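Local coordinates for protein DNA polymerase sliding clamp 2 (Sulfolobus tokodaii, PDB 3AIZ) that serves as a subunit of the ring-shaped sliding clamp that encircles DNA and tethers the replicative polymerase and other DNA-processing proteins to it, at residues L125-V130 / Q239-I244; V134-D139 / V218-G223; E156-A161 / P195-Y200; T165-T170 / K178-Q183; D207-T212 / M228-P233. All coordinates share one frame; numbering follows the deposited sequence.

All five contacts involve the C-terminal clamp domain. Interaction 1 brings the loop segment 125-130, between strands 109-120 and 134-138, against the last strand, 239-244, and the chain between the two holds the other four. From strand 239-244 the order across the sheet is 226-233, 218-223 and 134-138, so interactions 1, 5 and 2 share neighbouring strands, with centres 10 to 13 Å apart. Interactions 3 and 4 meet through strands 156-161 and 165-172, about 10 Å apart between centres. Interactions 1 and 4 stand farthest from each other, about 23 Å between centres, so the probable interdomain connection lies well away from the interface with the clamp C chain.

Interaction 1: residues L125-V130 / Q239-I244; sequences LTEPKV and QLIFWI
Glu127 is the first residue of the 125-130 segment to meet strand 239-244, and it reaches Trp243 through its carboxylate. Its CG stands anti to its own carbonyl carbon (chi1 -58°) and the chain is extended beyond, which carries OE1 to the edge of the indole, in the ring plane. There it accepts a weak hydrogen bond from Trp243 NE1, 3.4 Å from OE1. The carboxylate and ring planes are 54° apart, so the two groups are well short of coplanar. The other oxygen, OE2, is engaged in a salt bridge with Lys51 of strand 46-53, and it passes Ile241 CD1 at 4.4 Å. Next along the chain, Pro128 covers one face of the same indole. Its CD sits 3.4 Å from the centroid of the five-membered ring of Trp243, only 6° off the ring normal, a clear CH-pi contact. CG of the proline continues over the ring fusion, 3.6 Å from Trp243 CD2. Val130 completes the set more loosely, its CG2 coming obliquely to within 4.4 Å of Trp243 CZ3.

This irregular segment is consistent with the interdomain connecting loop of PCNA clamps, here laid against the last strand of the C-terminal domain. The tryptophan presents two distinct surfaces to it, an N-H at the edge and a pi face. Because Lys51 is the stronger partner of Glu127, the indole N-H probably adds modestly to the hold on that carboxylate, while Glu127 and the CH-pi packing of Pro128 share the indole between edge and face.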
# COMPACT_ATOMS: atom_id res chain seq x y z
N LEU A 125 20.44 -28.05 -32.96
CA LEU A 125 20.90 -26.67 -32.78
C LEU A 125 21.77 -26.24 -33.96
O LEU A 125 22.92 -26.65 -34.08
CB LEU A 125 21.69 -26.54 -31.48
CG LEU A 125 22.07 -25.13 -31.03
CD1 LEU A 125 20.84 -24.25 -30.97
CD2 LEU A 125 22.77 -25.17 -29.68
N THR A 126 21.21 -25.40 -34.83
CA THR A 126 21.90 -24.98 -36.04
C THR A 126 22.35 -23.52 -35.97
O THR A 126 21.73 -22.65 -36.59
CB THR A 126 21.03 -25.18 -37.29
OG1 THR A 126 20.40 -26.46 -37.23
CG2 THR A 126 21.87 -25.08 -38.56
N GLU A 127 23.41 -23.26 -35.22
CA GLU A 127 23.98 -21.92 -35.14
C GLU A 127 24.72 -21.58 -36.43
O GLU A 127 25.33 -22.45 -37.04
CB GLU A 127 24.95 -21.81 -33.96
CG GLU A 127 24.34 -22.11 -32.60
CD GLU A 127 25.31 -21.84 -31.46
OE1 GLU A 127 26.08 -20.86 -31.55
OE2 GLU A 127 25.31 -22.61 -30.47
N PRO A 128 24.66 -20.31 -36.85
CA PRO A 128 25.40 -19.86 -38.03
C PRO A 128 26.90 -20.15 -37.88
O PRO A 128 27.46 -19.91 -36.81
CB PRO A 128 25.16 -18.35 -38.05
CG PRO A 128 23.86 -18.18 -37.35
CD PRO A 128 23.83 -19.23 -36.28
N LYS A 129 27.52 -20.66 -38.93
CA LYS A 129 28.95 -20.97 -38.89
C LYS A 129 29.75 -19.93 -39.66
O LYS A 129 29.85 -19.99 -40.89
CB LYS A 129 29.22 -22.37 -39.45
CG LYS A 129 28.64 -23.50 -38.60
CD LYS A 129 29.01 -24.86 -39.17
CE LYS A 129 28.47 -25.98 -38.31
NZ LYS A 129 28.88 -27.32 -38.81
N VAL A 130 30.32 -18.97 -38.94
CA VAL A 130 31.08 -17.90 -39.56
C VAL A 130 32.27 -17.51 -38.69
O VAL A 130 32.39 -17.94 -37.54
CB VAL A 130 30.22 -16.65 -39.77
CG1 VAL A 130 29.10 -16.94 -40.76
CG2 VAL A 130 29.65 -16.17 -38.45
N GLN A 239 23.14 -20.16 -20.13
CA GLN A 239 23.63 -19.25 -21.15
C GLN A 239 22.56 -18.86 -22.16
O GLN A 239 21.83 -19.71 -22.67
CB GLN A 239 24.83 -19.87 -21.86
CG GLN A 239 25.51 -18.97 -22.87
CD GLN A 239 26.80 -19.57 -23.40
OE1 GLN A 239 27.20 -20.66 -22.99
NE2 GLN A 239 27.45 -18.86 -24.31
N LEU A 240 22.47 -17.57 -22.45
CA LEU A 240 21.62 -17.07 -23.52
C LEU A 240 22.48 -16.72 -24.73
O LEU A 240 23.54 -16.12 -24.59
CB LEU A 240 20.84 -15.83 -23.06
CG LEU A 240 19.38 -16.06 -22.64
CD1 LEU A 240 18.76 -14.77 -22.14
CD2 LEU A 240 18.57 -16.63 -23.79
N ILE A 241 22.02 -17.12 -25.91
CA ILE A 241 22.77 -16.88 -27.13
C ILE A 241 21.86 -16.34 -28.22
O ILE A 241 20.84 -16.95 -28.54
CB ILE A 241 23.47 -18.15 -27.63
CG1 ILE A 241 24.37 -18.73 -26.54
CG2 ILE A 241 24.26 -17.86 -28.90
CD1 ILE A 241 25.07 -20.01 -26.95
N PHE A 242 22.22 -15.19 -28.78
CA PHE A 242 21.42 -14.57 -29.82
C PHE A 242 22.18 -14.49 -31.13
O PHE A 242 23.40 -14.34 -31.15
CB PHE A 242 20.98 -13.16 -29.39
CG PHE A 242 20.10 -13.15 -28.18
CD1 PHE A 242 20.64 -12.97 -26.92
CD2 PHE A 242 18.73 -13.30 -28.30
CE1 PHE A 242 19.83 -12.95 -25.80
CE2 PHE A 242 17.92 -13.28 -27.19
CZ PHE A 242 18.47 -13.11 -25.94
N TRP A 243 21.45 -14.60 -32.23
CA TRP A 243 22.02 -14.41 -33.56
C TRP A 243 21.15 -13.44 -34.35
O TRP A 243 19.97 -13.68 -34.56
CB TRP A 243 22.13 -15.74 -34.30
CG TRP A 243 23.28 -16.60 -33.85
CD1 TRP A 243 23.22 -17.64 -32.97
CD2 TRP A 243 24.64 -16.48 -34.25
NE1 TRP A 243 24.48 -18.18 -32.80
CE2 TRP A 243 25.37 -17.49 -33.58
CE3 TRP A 243 25.33 -15.62 -35.12
CZ2 TRP A 243 26.74 -17.66 -33.74
CZ3 TRP A 243 26.69 -15.79 -35.28
CH2 TRP A 243 27.38 -16.80 -34.59
N ILE A 244 21.76 -12.33 -34.77
CA ILE A 244 21.04 -11.31 -35.51
C ILE A 244 21.48 -11.29 -36.97
O ILE A 244 22.66 -11.17 -37.27
CB ILE A 244 21.26 -9.90 -34.91
CG1 ILE A 244 20.70 -9.82 -33.49
CG2 ILE A 244 20.59 -8.84 -35.78
CD1 ILE A 244 21.56 -10.52 -32.45

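Interaction 2: residues V134-D139 / V218-G223; sequences VTFTTD and VTVGFG
The rings of Phe136 and Phe222 each carry a valine of the opposite strand on one face. Val220 CB lies over the Phe136 ring, 3.7 Å from its centroid, and Val134 CB lies over that of Phe222 at 4.1 Å; both are CH-pi contacts with the methine displaced toward the rim. The rings approach each other by their edges, Phe136 CE1 standing 4.1 Å from Phe222 CE2. Each phenylalanine has CG between its backbone N and carbonyl carbon (chi1 60° for Phe136), the crowded position, and this turns the ring across the neighbouring strand.

Beneath this layer, strands 134-138 and 218-223 run antiparallel. Six backbone hydrogen bonds join the hydrogen-bonded pairs Val134-Phe222, Phe136-Val220 and Thr138-Val218, as in the 2.8 Å bond from Val220 N to Phe136 O. CA-H...O contacts fill the intervals, for instance Thr135 CA to Val220 O at 3.2 Å. On the other face Thr137 and Thr219 bring their OG1 atoms to 3.6 Å, and the hydroxyl of Thr137 bonds instead to Ser189 OG in strand 186-192.

The chemistry is thus two-sided. Val134, Phe136, Val218, Val220 and Phe222, with Thr138 at the end, form a buried, mainly apolar layer that meets Leu143 of helix 140-150; Thr135, Thr137 and Thr219 make the partly exposed side. The ladder satisfies alternate peptide groups, the others bonding to strands 186-192 and 226-233.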
# COMPACT_ATOMS: atom_id res chain seq x y z
N VAL A 134 35.36 -9.60 -35.17
CA VAL A 134 35.39 -8.73 -34.00
C VAL A 134 34.59 -9.30 -32.84
O VAL A 134 33.42 -9.66 -33.00
CB VAL A 134 34.84 -7.33 -34.34
CG1 VAL A 134 34.83 -6.46 -33.10
CG2 VAL A 134 35.66 -6.69 -35.45
N THR A 135 35.22 -9.39 -31.68
CA THR A 135 34.54 -9.80 -30.46
C THR A 135 34.91 -8.87 -29.32
O THR A 135 36.07 -8.48 -29.17
CB THR A 135 34.88 -11.25 -30.06
OG1 THR A 135 36.29 -11.38 -29.85
CG2 THR A 135 34.44 -12.23 -31.14
N PHE A 136 33.92 -8.50 -28.51
CA PHE A 136 34.18 -7.69 -27.33
C PHE A 136 33.28 -8.10 -26.17
O PHE A 136 32.19 -8.63 -26.38
CB PHE A 136 34.04 -6.20 -27.63
CG PHE A 136 32.67 -5.80 -28.12
CD1 PHE A 136 32.39 -5.76 -29.48
CD2 PHE A 136 31.67 -5.44 -27.23
CE1 PHE A 136 31.14 -5.39 -29.93
CE2 PHE A 136 30.42 -5.07 -27.67
CZ PHE A 136 30.15 -5.04 -29.03
N THR A 137 33.75 -7.87 -24.95
CA THR A 137 32.99 -8.23 -23.77
C THR A 137 32.69 -7.00 -22.94
O THR A 137 33.54 -6.12 -22.79
CB THR A 137 33.75 -9.26 -22.91
OG1 THR A 137 34.22 -10.33 -23.74
CG2 THR A 137 32.84 -9.83 -21.83
N THR A 138 31.47 -6.92 -22.41
CA THR A 138 31.06 -5.78 -21.60
C THR A 138 29.89 -6.13 -20.71
O THR A 138 29.17 -7.10 -20.96
CB THR A 138 30.68 -4.58 -22.49
OG1 THR A 138 30.29 -3.48 -21.66
CG2 THR A 138 29.52 -4.95 -23.41
N ASP A 139 29.69 -5.35 -19.65
CA ASP A 139 28.55 -5.54 -18.77
C ASP A 139 27.26 -5.21 -19.51
O ASP A 139 27.20 -4.24 -20.25
CB ASP A 139 28.69 -4.66 -17.52
CG ASP A 139 27.61 -4.93 -16.50
OD1 ASP A 139 27.86 -5.70 -15.54
OD2 ASP A 139 26.50 -4.37 -16.65
N VAL A 218 28.70 -9.87 -21.05
CA VAL A 218 28.12 -10.18 -22.35
C VAL A 218 29.19 -10.15 -23.43
O VAL A 218 29.95 -9.18 -23.54
CB VAL A 218 27.01 -9.18 -22.71
CG1 VAL A 218 26.37 -9.56 -24.04
CG2 VAL A 218 25.97 -9.13 -21.61
N THR A 219 29.25 -11.20 -24.23
CA THR A 219 30.19 -11.27 -25.34
C THR A 219 29.48 -11.01 -26.67
O THR A 219 28.53 -11.71 -27.02
CB THR A 219 30.91 -12.63 -25.41
OG1 THR A 219 31.70 -12.81 -24.23
CG2 THR A 219 31.81 -12.70 -26.63
N VAL A 220 29.93 -9.99 -27.39
CA VAL A 220 29.35 -9.64 -28.68
C VAL A 220 30.36 -9.89 -29.79
O VAL A 220 31.48 -9.39 -29.74
CB VAL A 220 28.91 -8.17 -28.72
CG1 VAL A 220 28.35 -7.82 -30.09
CG2 VAL A 220 27.88 -7.89 -27.63
N GLY A 221 29.95 -10.65 -30.79
CA GLY A 221 30.81 -10.95 -31.93
C GLY A 221 30.13 -10.64 -33.24
O GLY A 221 28.92 -10.82 -33.39
N PHE A 222 30.91 -10.17 -34.21
CA PHE A 222 30.39 -9.91 -35.55
C PHE A 222 31.53 -9.77 -36.55
O PHE A 222 32.70 -9.87 -36.18
CB PHE A 222 29.52 -8.64 -35.56
CG PHE A 222 30.30 -7.37 -35.41
CD1 PHE A 222 30.58 -6.58 -36.52
CD2 PHE A 222 30.75 -6.95 -34.17
CE1 PHE A 222 31.29 -5.40 -36.39
CE2 PHE A 222 31.47 -5.77 -34.04
CZ PHE A 222 31.74 -5.00 -35.15
N GLY A 223 31.19 -9.55 -37.81
CA GLY A 223 32.17 -9.37 -38.86
C GLY A 223 31.57 -8.64 -40.04
O GLY A 223 30.44 -8.15 -39.96

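Interaction 3: residues E156-A161 / P195-Y200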
# COMPACT_ATOMS: atom_id res chain seq x y z
N GLU A 156 18.31 1.90 -38.33
CA GLU A 156 19.32 0.88 -38.56
C GLU A 156 20.60 1.25 -37.83
O GLU A 156 21.08 2.38 -37.92
CB GLU A 156 19.62 0.74 -40.05
CG GLU A 156 18.49 0.17 -40.88
CD GLU A 156 18.89 -0.02 -42.34
OE1 GLU A 156 20.02 0.38 -42.70
OE2 GLU A 156 18.08 -0.57 -43.11
N VAL A 157 21.17 0.29 -37.10
CA VAL A 157 22.43 0.50 -36.42
C VAL A 157 23.59 0.00 -37.26
O VAL A 157 23.58 -1.14 -37.72
CB VAL A 157 22.48 -0.23 -35.06
CG1 VAL A 157 23.81 0.03 -34.38
CG2 VAL A 157 21.34 0.22 -34.18
N GLU A 158 24.58 0.86 -37.47
CA GLU A 158 25.80 0.43 -38.15
C GLU A 158 26.93 0.27 -37.14
O GLU A 158 27.47 1.26 -36.63
CB GLU A 158 26.20 1.43 -39.24
CG GLU A 158 27.58 1.16 -39.82
CD GLU A 158 27.91 2.06 -40.99
OE1 GLU A 158 27.05 2.21 -41.89
OE2 GLU A 158 29.03 2.62 -41.02
N ILE A 159 27.28 -0.97 -36.85
CA ILE A 159 28.39 -1.25 -35.95
C ILE A 159 29.65 -1.55 -36.75
O ILE A 159 29.61 -2.28 -37.74
CB ILE A 159 28.07 -2.41 -34.98
CG1 ILE A 159 29.15 -2.53 -33.91
CG2 ILE A 159 27.91 -3.72 -35.74
CD1 ILE A 159 28.80 -3.50 -32.79
N SER A 160 30.77 -0.98 -36.32
CA SER A 160 32.04 -1.17 -37.01
C SER A 160 33.19 -0.97 -36.04
O SER A 160 33.06 -0.24 -35.06
CB SER A 160 32.17 -0.20 -38.18
OG SER A 160 32.24 1.14 -37.72
N ALA A 161 34.32 -1.61 -36.31
CA ALA A 161 35.46 -1.53 -35.40
C ALA A 161 36.80 -1.54 -36.11
O ALA A 161 36.98 -2.24 -37.11
CB ALA A 161 35.39 -2.66 -34.38
N PRO A 195 39.58 -4.91 -39.24
CA PRO A 195 38.53 -3.89 -39.34
C PRO A 195 37.26 -4.47 -39.96
O PRO A 195 37.33 -5.04 -41.05
CB PRO A 195 39.14 -2.84 -40.26
CG PRO A 195 40.61 -2.96 -40.02
CD PRO A 195 40.87 -4.42 -39.76
N SER A 196 36.13 -4.33 -39.28
CA SER A 196 34.88 -4.92 -39.74
C SER A 196 33.71 -3.95 -39.60
O SER A 196 33.76 -3.01 -38.81
CB SER A 196 34.59 -6.21 -38.98
OG SER A 196 35.67 -7.12 -39.09
N LYS A 197 32.66 -4.20 -40.36
CA LYS A 197 31.48 -3.33 -40.36
C LYS A 197 30.23 -4.08 -40.79
O LYS A 197 30.25 -4.87 -41.73
CB LYS A 197 31.71 -2.12 -41.27
CG LYS A 197 30.45 -1.36 -41.62
CD LYS A 197 30.75 0.09 -41.95
CE LYS A 197 31.81 0.21 -43.04
NZ LYS A 197 32.19 1.63 -43.28
N ALA A 198 29.13 -3.83 -40.09
CA ALA A 198 27.85 -4.46 -40.40
C ALA A 198 26.69 -3.59 -39.97
O ALA A 198 26.84 -2.68 -39.16
CB ALA A 198 27.76 -5.83 -39.74
N VAL A 199 25.51 -3.86 -40.53
CA VAL A 199 24.31 -3.12 -40.19
C VAL A 199 23.25 -4.07 -39.64
O VAL A 199 23.09 -5.19 -40.14
CB VAL A 199 23.74 -2.39 -41.41
CG1 VAL A 199 22.51 -1.58 -41.03
CG2 VAL A 199 24.79 -1.49 -42.03
N TYR A 200 22.53 -3.64 -38.61
CA TYR A 200 21.48 -4.46 -38.01
C TYR A 200 20.23 -3.65 -37.70
O TYR A 200 20.29 -2.43 -37.57
CB TYR A 200 22.00 -5.13 -36.73
CG TYR A 200 23.27 -5.92 -36.93
CD1 TYR A 200 24.50 -5.37 -36.61
CD2 TYR A 200 23.24 -7.21 -37.45
CE1 TYR A 200 25.67 -6.09 -36.79
CE2 TYR A 200 24.40 -7.93 -37.64
CZ TYR A 200 25.61 -7.37 -37.30
OH TYR A 200 26.77 -8.08 -37.48
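Strands 156-161 and 196-201 form an antiparallel ladder at the margin of the C-terminal domain's sheet, where 196-201 is the outermost strand within the chain. The hydrogen-bonded pairs are Val157-Tyr200, Ile159-Ala198 and Ala161-Ser196, joined by six backbone bonds, among them Ile159 N to Ala198 O at 2.9 Å.

On the inner face Ile159 and Tyr200 meet. Having CG1 anti to its backbone N (chi1 -171°), Ile159 turns CG2 toward the tyrosine and places it at the ring edge, in plane, 3.4 Å from CE1 of Tyr200. The phenol oxygen of Tyr200 is hydrogen-bonded to Ile226 O, and Phe222 touches both side chains, linking this face to strands 218-223 and 226-233.

The outer face is mixed. Glu158 sets its carboxylate beside CD of Lys197, and its OE2 is 4.0 Å from Lys197 NZ, opposite charges too far apart for a salt bridge. Ser160 CB packs on Lys197 CB at 3.7 Å, while Val199 CG1 lies 3.6 Å from Glu156 OE1.

A mainly apolar inner face, a mixed outer face and a strand that runs straight into helix 202-211: these are features of the DNA-clamp domain of PCNA.

Interaction 4: residues T165-T170 / K178-Q183; sequences TVTLST and KSLLKQ
Backbone hydrogen bonds come first between Val166 and Leu181, which bond reciprocally, N to O in both directions, both nearly straight, with Leu181 N 2.8 Å from Val166 O. Leu168 and Ser179 repeat the pattern with longer bonds, Ser179 N lying 3.1 Å from Leu168 O. CA-H...O contacts supplement them, among them Lys178 CA to Leu168 O at 3.1 Å.

Mostly apolar contacts occupy the buried face. Val166 and Leu181 lie CB to CB at 4.2 Å, and Leu168 and Leu181 cross obliquely, with their CD1 methyls also in touch. Ser179 OG sits beside Leu168 CB, and Ile146 of helix 140-150 packs on both leucines.

Mixed contacts of methylene or methyl groups with hydroxyls mark the outer face. Leu180 lies alongside Thr167, pointing the same way, and its CD2 approaches both OG1 and CG2 of that threonine. Lys178 CG lies 3.5 Å from Ser169 OG, and the bend at chi3 (-59°) keeps CE beside that hydroxyl too. At the far end Lys182 brings its CE against Thr165 OG1.

Lys178, Ser179 and Leu180 also pair antiparallel with a strand of the neighbouring DNA polymerase sliding clamp C chain, where Leu180 packs on Glu106 of that chain. The beta hairpin of strands 165-172 and 175-183 therefore carries the sheet across the subunit boundary, the edge-strand pairing typical of subunit interfaces in PCNA rings.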
# COMPACT_ATOMS: atom_id res chain seq x y z
N THR A 165 38.77 0.43 -31.40
CA THR A 165 37.50 1.12 -31.17
C THR A 165 36.32 0.46 -31.87
O THR A 165 36.38 0.14 -33.06
CB THR A 165 37.58 2.59 -31.63
OG1 THR A 165 38.60 3.27 -30.89
CG2 THR A 165 36.25 3.29 -31.40
N VAL A 166 35.23 0.26 -31.13
CA VAL A 166 33.98 -0.22 -31.70
C VAL A 166 32.99 0.95 -31.77
O VAL A 166 32.78 1.65 -30.79
CB VAL A 166 33.36 -1.36 -30.88
CG1 VAL A 166 32.05 -1.82 -31.50
CG2 VAL A 166 34.33 -2.53 -30.79
N THR A 167 32.39 1.14 -32.94
CA THR A 167 31.53 2.29 -33.18
C THR A 167 30.13 1.89 -33.62
O THR A 167 29.96 1.03 -34.49
CB THR A 167 32.14 3.21 -34.26
OG1 THR A 167 33.43 3.67 -33.83
CG2 THR A 167 31.24 4.41 -34.51
N LEU A 168 29.12 2.51 -33.01
CA LEU A 168 27.73 2.30 -33.42
C LEU A 168 27.13 3.62 -33.89
O LEU A 168 27.31 4.65 -33.24
CB LEU A 168 26.91 1.72 -32.26
CG LEU A 168 27.29 0.33 -31.75
CD1 LEU A 168 28.51 0.40 -30.84
CD2 LEU A 168 26.12 -0.31 -31.02
N SER A 169 26.42 3.58 -35.02
CA SER A 169 25.89 4.80 -35.62
C SER A 169 24.48 4.63 -36.17
O SER A 169 24.16 3.60 -36.77
CB SER A 169 26.81 5.29 -36.73
OG SER A 169 28.09 5.64 -36.23
N THR A 170 23.65 5.65 -35.98
CA THR A 170 22.31 5.67 -36.56
C THR A 170 21.95 7.08 -37.02
O THR A 170 22.54 8.06 -36.57
CB THR A 170 21.24 5.19 -35.57
OG1 THR A 170 21.24 6.03 -34.41
CG2 THR A 170 21.52 3.76 -35.14
N LYS A 178 25.94 8.41 -32.33
CA LYS A 178 27.20 7.71 -32.52
C LYS A 178 27.93 7.51 -31.19
O LYS A 178 28.46 8.45 -30.61
CB LYS A 178 28.10 8.48 -33.49
CG LYS A 178 29.43 7.79 -33.78
CD LYS A 178 30.29 8.61 -34.72
CE LYS A 178 29.58 8.87 -36.04
NZ LYS A 178 30.39 9.73 -36.95
N SER A 179 27.94 6.26 -30.72
CA SER A 179 28.65 5.92 -29.49
C SER A 179 29.96 5.20 -29.80
O SER A 179 30.09 4.55 -30.84
CB SER A 179 27.78 5.06 -28.58
OG SER A 179 27.36 3.87 -29.24
N LEU A 180 30.92 5.32 -28.90
CA LEU A 180 32.23 4.69 -29.08
C LEU A 180 32.58 3.82 -27.89
O LEU A 180 32.58 4.27 -26.74
CB LEU A 180 33.31 5.76 -29.27
CG LEU A 180 33.06 6.78 -30.39
CD1 LEU A 180 34.15 7.84 -30.40
CD2 LEU A 180 32.97 6.08 -31.74
N LEU A 181 32.88 2.55 -28.16
CA LEU A 181 33.28 1.62 -27.12
C LEU A 181 34.75 1.25 -27.28
O LEU A 181 35.18 0.82 -28.34
CB LEU A 181 32.40 0.37 -27.15
CG LEU A 181 30.89 0.62 -27.17
CD1 LEU A 181 30.12 -0.69 -27.12
CD2 LEU A 181 30.49 1.53 -26.03
N LYS A 182 35.52 1.44 -26.21
CA LYS A 182 36.95 1.15 -26.24
C LYS A 182 37.33 0.33 -25.02
O LYS A 182 36.52 0.14 -24.11
CB LYS A 182 37.75 2.45 -26.27
CG LYS A 182 37.19 3.51 -27.21
CD LYS A 182 38.02 4.78 -27.21
CE LYS A 182 39.33 4.59 -27.95
NZ LYS A 182 40.04 5.88 -28.17
N GLN A 183 38.56 -0.17 -25.00
CA GLN A 183 39.06 -0.93 -23.86
C GLN A 183 38.94 -0.11 -22.58
O GLN A 183 39.21 1.09 -22.57
CB GLN A 183 40.52 -1.32 -24.08
CG GLN A 183 41.14 -2.08 -22.92
CD GLN A 183 40.49 -3.43 -22.70
OE1 GLN A 183 40.25 -4.18 -23.65
NE2 GLN A 183 40.20 -3.75 -21.45

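Interaction 5: residues D207-T212 / M228-P233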
# COMPACT_ATOMS: atom_id res chain seq x y z
N ASP A 207 15.91 -4.76 -28.50
CA ASP A 207 15.28 -5.78 -27.68
C ASP A 207 16.31 -6.72 -27.05
O ASP A 207 16.28 -6.98 -25.85
CB ASP A 207 14.28 -6.59 -28.50
CG ASP A 207 13.08 -5.77 -28.93
OD1 ASP A 207 12.95 -4.62 -28.47
OD2 ASP A 207 12.27 -6.29 -29.73
N VAL A 208 17.22 -7.23 -27.88
CA VAL A 208 18.27 -8.13 -27.41
C VAL A 208 19.15 -7.47 -26.36
O VAL A 208 19.31 -7.98 -25.25
CB VAL A 208 19.15 -8.62 -28.58
CG1 VAL A 208 20.32 -9.44 -28.05
CG2 VAL A 208 18.33 -9.44 -29.56
N PHE A 209 19.73 -6.32 -26.72
CA PHE A 209 20.61 -5.59 -25.83
C PHE A 209 19.98 -5.36 -24.46
O PHE A 209 20.64 -5.53 -23.43
CB PHE A 209 21.02 -4.25 -26.45
CG PHE A 209 22.24 -4.33 -27.32
CD1 PHE A 209 22.56 -5.51 -27.97
CD2 PHE A 209 23.06 -3.23 -27.49
CE1 PHE A 209 23.68 -5.59 -28.77
CE2 PHE A 209 24.18 -3.31 -28.29
CZ PHE A 209 24.50 -4.49 -28.93
N LYS A 210 18.71 -4.97 -24.45
CA LYS A 210 18.00 -4.71 -23.21
C LYS A 210 17.98 -5.95 -22.32
O LYS A 210 18.07 -5.85 -21.10
CB LYS A 210 16.57 -4.24 -23.51
CG LYS A 210 15.77 -3.82 -22.29
CD LYS A 210 14.44 -3.20 -22.70
CE LYS A 210 13.59 -2.84 -21.49
NZ LYS A 210 13.18 -4.06 -20.72
N VAL A 211 17.88 -7.12 -22.95
CA VAL A 211 17.83 -8.39 -22.23
C VAL A 211 19.19 -8.77 -21.63
O VAL A 211 19.25 -9.38 -20.56
CB VAL A 211 17.35 -9.53 -23.15
CG1 VAL A 211 17.55 -10.88 -22.48
CG2 VAL A 211 15.89 -9.32 -23.52
N THR A 212 20.27 -8.40 -22.31
CA THR A 212 21.61 -8.80 -21.89
C THR A 212 22.02 -8.19 -20.55
O THR A 212 23.11 -8.48 -20.05
CB THR A 212 22.66 -8.42 -22.95
OG1 THR A 212 22.85 -7.00 -22.96
CG2 THR A 212 22.23 -8.89 -24.33
N MET A 228 25.49 -11.19 -36.17
CA MET A 228 26.10 -10.84 -34.89
C MET A 228 25.69 -11.85 -33.82
O MET A 228 24.53 -12.26 -33.76
CB MET A 228 25.70 -9.43 -34.47
CG MET A 228 26.09 -9.08 -33.04
SD MET A 228 25.44 -7.49 -32.48
CE MET A 228 26.46 -6.35 -33.42
N LYS A 229 26.64 -12.23 -32.98
CA LYS A 229 26.39 -13.20 -31.93
C LYS A 229 26.53 -12.58 -30.55
O LYS A 229 27.57 -12.01 -30.22
CB LYS A 229 27.37 -14.37 -32.07
CG LYS A 229 27.24 -15.43 -30.98
CD LYS A 229 28.34 -16.47 -31.12
CE LYS A 229 28.21 -17.57 -30.09
NZ LYS A 229 29.29 -18.59 -30.23
N ILE A 230 25.47 -12.68 -29.74
CA ILE A 230 25.52 -12.20 -28.36
C ILE A 230 25.44 -13.37 -27.38
O ILE A 230 24.51 -14.18 -27.44
CB ILE A 230 24.38 -11.20 -28.05
CG1 ILE A 230 24.57 -9.90 -28.83
CG2 ILE A 230 24.33 -10.90 -26.56
CD1 ILE A 230 24.15 -9.98 -30.28
N GLU A 231 26.41 -13.45 -26.48
CA GLU A 231 26.42 -14.48 -25.45
C GLU A 231 26.12 -13.86 -24.09
O GLU A 231 26.81 -12.95 -23.65
CB GLU A 231 27.77 -15.19 -25.41
CG GLU A 231 28.20 -15.80 -26.73
CD GLU A 231 29.50 -16.58 -26.62
OE1 GLU A 231 29.83 -17.03 -25.50
OE2 GLU A 231 30.19 -16.74 -27.65
N VAL A 232 25.07 -14.35 -23.44
CA VAL A 232 24.66 -13.84 -22.14
C VAL A 232 24.81 -14.91 -21.07
O VAL A 232 23.86 -15.63 -20.76
CB VAL A 232 23.20 -13.35 -22.17
CG1 VAL A 232 22.83 -12.68 -20.85
CG2 VAL A 232 22.98 -12.40 -23.33
N PRO A 233 26.02 -15.03 -20.50
CA PRO A 233 26.33 -16.04 -19.48
C PRO A 233 25.76 -15.68 -18.12
O PRO A 233 25.58 -14.50 -17.82
CB PRO A 233 27.86 -16.00 -19.41
CG PRO A 233 28.31 -15.16 -20.58
CD PRO A 233 27.19 -14.22 -20.84
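Thr212, just past the end of helix 202-211, turns its side chain across those of Ile230 and Val232 of strand 226-233 at about a right angle, in the helix-on-sheet packing of the DNA-clamp domain. The threonine makes its closest approaches through one methyl. Thr212 CG2 lies 3.7 Å from Ile230 CG2 and equally close to CG2 of Val232, so it rests against two successive inward-facing residues of the strand. One turn back along the helix, Val208 points toward the strand and sets its CG1 against Ile230 CG1 at 4.3 Å. Phe209 starts out away from the strand, yet the end of its side chain comes nearer again, and CE1 arrives obliquely 4.4 Å from the same Ile230 CG1.

Between Ile230 and Val232, Glu231 points away from the helix and pairs with Lys229 in a salt bridge. Leu143 of helix 140-150 also packs on Phe209 and Thr212, bringing the domain's two helices together above the strands.

The threonine is fixed by its polar branch. With OG1 between backbone N and carbonyl carbon (chi1 72°), the hydroxyl turns back to the helix while CG2 faces the strand, and Thr212 OG1 donates a hydrogen bond to Phe209 O at 2.7 Å.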